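Local atomic coordinates of HcgC (Methanococcus maripaludis S2, PDB entry 5O4J), a protein that catalyses the S-adenosylmethionine-dependent C-methylation of a pyridinol precursor during biosynthesis of the cofactor of [Fe]-hydrogenase. Residues D183-S188 and M227-V232. Sequence-based numbering, arbitrary orientation.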
ATOM      1  N   ASP A 183       5.699   6.892  11.050  1.00 15.11           N
ATOM      2  CA  ASP A 183       5.659   6.270   9.734  1.00 15.50           C
ATOM      3  C   ASP A 183       6.503   4.997   9.686  1.00 14.74           C
ATOM      4  O   ASP A 183       6.138   4.029   9.014  1.00 15.32           O
ATOM      5  CB  ASP A 183       6.113   7.277   8.686  1.00 16.80           C
ATOM      6  CG  ASP A 183       5.101   8.371   8.452  1.00 19.91           C
ATOM      7  OD1 ASP A 183       3.939   8.264   8.913  1.00 21.05           O
ATOM      8  OD2 ASP A 183       5.470   9.357   7.782  1.00 17.89           O
ATOM      9  N   ILE A 184       7.648   4.991  10.374  1.00 14.91           N
ATOM     10  CA  ILE A 184       8.446   3.777  10.505  1.00 17.13           C
ATOM     11  C   ILE A 184       7.602   2.665  11.103  1.00 16.12           C
ATOM     12  O   ILE A 184       7.590   1.526  10.615  1.00 17.15           O
ATOM     13  CB  ILE A 184       9.696   4.054  11.362  1.00 17.54           C
ATOM     14  CG1 ILE A 184      10.703   4.883  10.570  1.00 16.28           C
ATOM     15  CG2 ILE A 184      10.352   2.748  11.842  1.00 18.33           C
ATOM     16  CD1 ILE A 184      11.764   5.543  11.440  1.00 18.34           C
ATOM     17  N   ILE A 185       6.886   2.977  12.178  1.00 16.37           N
ATOM     18  CA  ILE A 185       6.093   1.955  12.841  1.00 15.60           C
ATOM     19  C   ILE A 185       4.937   1.504  11.949  1.00 15.40           C
ATOM     20  O   ILE A 185       4.667   0.301  11.830  1.00 16.31           O
ATOM     21  CB  ILE A 185       5.622   2.470  14.218  1.00 16.68           C
ATOM     22  CG1 ILE A 185       6.833   2.584  15.153  1.00 19.36           C
ATOM     23  CG2 ILE A 185       4.579   1.533  14.807  1.00 17.74           C
ATOM     24  CD1 ILE A 185       6.568   3.287  16.479  1.00 19.80           C
ATOM     25  N   MET A 186       4.246   2.451  11.298  1.00 16.16           N
ATOM     26  CA  MET A 186       3.107   2.095  10.453  1.00 18.30           C
ATOM     27  C   MET A 186       3.534   1.234   9.269  1.00 19.52           C
ATOM     28  O   MET A 186       2.892   0.218   8.962  1.00 18.33           O
ATOM     29  CB  MET A 186       2.408   3.363   9.970  1.00 19.05           C
ATOM     30  CG  MET A 186       1.713   4.138  11.066  1.00 20.31           C
ATOM     31  SD  MET A 186       0.366   3.241  11.870  1.00 21.30           S
ATOM     32  CE  MET A 186      -0.855   3.336  10.569  1.00 23.69           C
ATOM     33  N   ASP A 187       4.617   1.621   8.582  1.00 18.25           N
ATOM     34  CA  ASP A 187       5.084   0.817   7.460  1.00 19.13           C
ATOM     35  C   ASP A 187       5.542  -0.559   7.943  1.00 19.25           C
ATOM     36  O   ASP A 187       5.310  -1.569   7.275  1.00 19.27           O
ATOM     37  CB  ASP A 187       6.214   1.540   6.718  1.00 21.74           C
ATOM     38  CG  ASP A 187       5.701   2.607   5.753  1.00 25.07           C
ATOM     39  OD1 ASP A 187       4.486   2.638   5.490  1.00 26.83           O
ATOM     40  OD2 ASP A 187       6.517   3.406   5.242  1.00 21.74           O
ATOM     41  N   SER A 188       6.168  -0.617   9.118  1.00 17.36           N
ATOM     42  CA  SER A 188       6.578  -1.903   9.670  1.00 16.32           C
ATOM     43  C   SER A 188       5.373  -2.790   9.946  1.00 18.02           C
ATOM     44  O   SER A 188       5.382  -3.974   9.604  1.00 16.48           O
ATOM     45  CB  SER A 188       7.394  -1.694  10.944  1.00 17.12           C
ATOM     46  OG  SER A 188       8.605  -1.016  10.678  1.00 18.19           O
ATOM     47  N   MET A 227       8.215   1.744  25.664  1.00 24.10           N
ATOM     48  CA  MET A 227       7.204   0.747  25.346  1.00 27.78           C
ATOM     49  C   MET A 227       7.564   0.132  24.003  1.00 23.93           C
ATOM     50  O   MET A 227       8.054   0.832  23.112  1.00 21.00           O
ATOM     51  CB  MET A 227       5.801   1.375  25.286  1.00 33.40           C
ATOM     52  CG  MET A 227       4.699   0.467  24.758  1.00 44.36           C
ATOM     53  SD  MET A 227       4.539  -1.061  25.701  1.00 60.66           S
ATOM     54  CE  MET A 227       3.281  -1.923  24.757  1.00 69.57           C
ATOM     55  N   SER A 228       7.326  -1.173  23.868  1.00 20.72           N
ATOM     56  CA  SER A 228       7.545  -1.862  22.606  1.00 18.32           C
ATOM     57  C   SER A 228       6.841  -1.116  21.482  1.00 17.93           C
ATOM     58  O   SER A 228       5.686  -0.713  21.620  1.00 21.32           O
ATOM     59  CB  SER A 228       7.002  -3.295  22.669  1.00 19.69           C
ATOM     60  OG  SER A 228       7.727  -4.098  23.578  1.00 24.82           O
ATOM     61  N   ALA A 229       7.530  -0.959  20.349  1.00 18.50           N
ATOM     62  CA  ALA A 229       6.915  -0.276  19.216  1.00 19.40           C
ATOM     63  C   ALA A 229       5.720  -1.056  18.678  1.00 21.64           C
ATOM     64  O   ALA A 229       4.720  -0.458  18.264  1.00 18.82           O
ATOM     65  CB  ALA A 229       7.935  -0.030  18.104  1.00 16.99           C
ATOM     66  N   ILE A 230       5.803  -2.382  18.659  1.00 17.78           N
ATOM     67  CA  ILE A 230       4.795  -3.217  18.010  1.00 16.84           C
ATOM     68  C   ILE A 230       4.506  -4.443  18.855  1.00 19.23           C
ATOM     69  O   ILE A 230       5.414  -5.047  19.427  1.00 19.20           O
ATOM     70  CB  ILE A 230       5.239  -3.645  16.597  1.00 17.58           C
ATOM     71  CG1 ILE A 230       5.344  -2.406  15.704  1.00 19.22           C
ATOM     72  CG2 ILE A 230       4.237  -4.620  15.985  1.00 19.02           C
ATOM     73  CD1 ILE A 230       5.909  -2.654  14.323  1.00 21.10           C
ATOM     74  N   THR A 231       3.234  -4.825  18.898  1.00 18.06           N
ATOM     75  CA  THR A 231       2.787  -6.075  19.495  1.00 17.92           C
ATOM     76  C   THR A 231       2.053  -6.888  18.435  1.00 19.46           C
ATOM     77  O   THR A 231       1.212  -6.351  17.708  1.00 20.51           O
ATOM     78  CB  THR A 231       1.889  -5.798  20.701  1.00 17.97           C
ATOM     79  OG1 THR A 231       2.633  -5.050  21.667  1.00 20.51           O
ATOM     80  CG2 THR A 231       1.388  -7.093  21.330  1.00 18.95           C
ATOM     81  N   VAL A 232       2.398  -8.169  18.321  1.00 18.43           N
ATOM     82  CA  VAL A 232       1.873  -9.017  17.262  1.00 17.41           C
ATOM     83  C   VAL A 232       1.146 -10.205  17.870  1.00 20.43           C
ATOM     84  O   VAL A 232       1.603 -10.783  18.865  1.00 22.33           O
ATOM     85  CB  VAL A 232       2.992  -9.510  16.322  1.00 20.63           C
ATOM     86  CG1 VAL A 232       2.367 -10.156  15.097  1.00 22.39           C
ATOM     87  CG2 VAL A 232       3.914  -8.372  15.934  1.00 27.38           C
TER
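I185 meets A229 and I230 where helix 177-193 packs on the small antiparallel sheet that accompanies the Rossmann-like sheet of this methyltransferase, at the point where strand 230-234 begins. The CB of I185 points toward residues 227-232, and both of its branches touch them. One branch runs through CG1, 4.1 Å from A229 CB, to CD1, which ends 3.9 Å from that same methyl. With CG1 anti to the carbonyl carbon (chi1 -69°), the other branch, CG2, falls anti to the backbone N, where it sits between A229 O at 4.0 Å and I230 CG1 at 4.1 Å. I185 and I230 run alongside one another, pointing opposite ways, and I230 CD1 lies 3.8 Å from S188 CB, about one turn further along the helix. P203 and L205 also touch I185, while L246 of helix 239-251 contacts both S188 and I230. Replacing I185 by alanine would probably open a gap beside the A229 methyl and remove the CG2 contact with I230 CG1. S188 meets I230 through CB, while its hydroxyl turns back along the helix: OG donates to I184 O at 2.7 Å, approaching from the face of that carbonyl opposite the one used by S188 N.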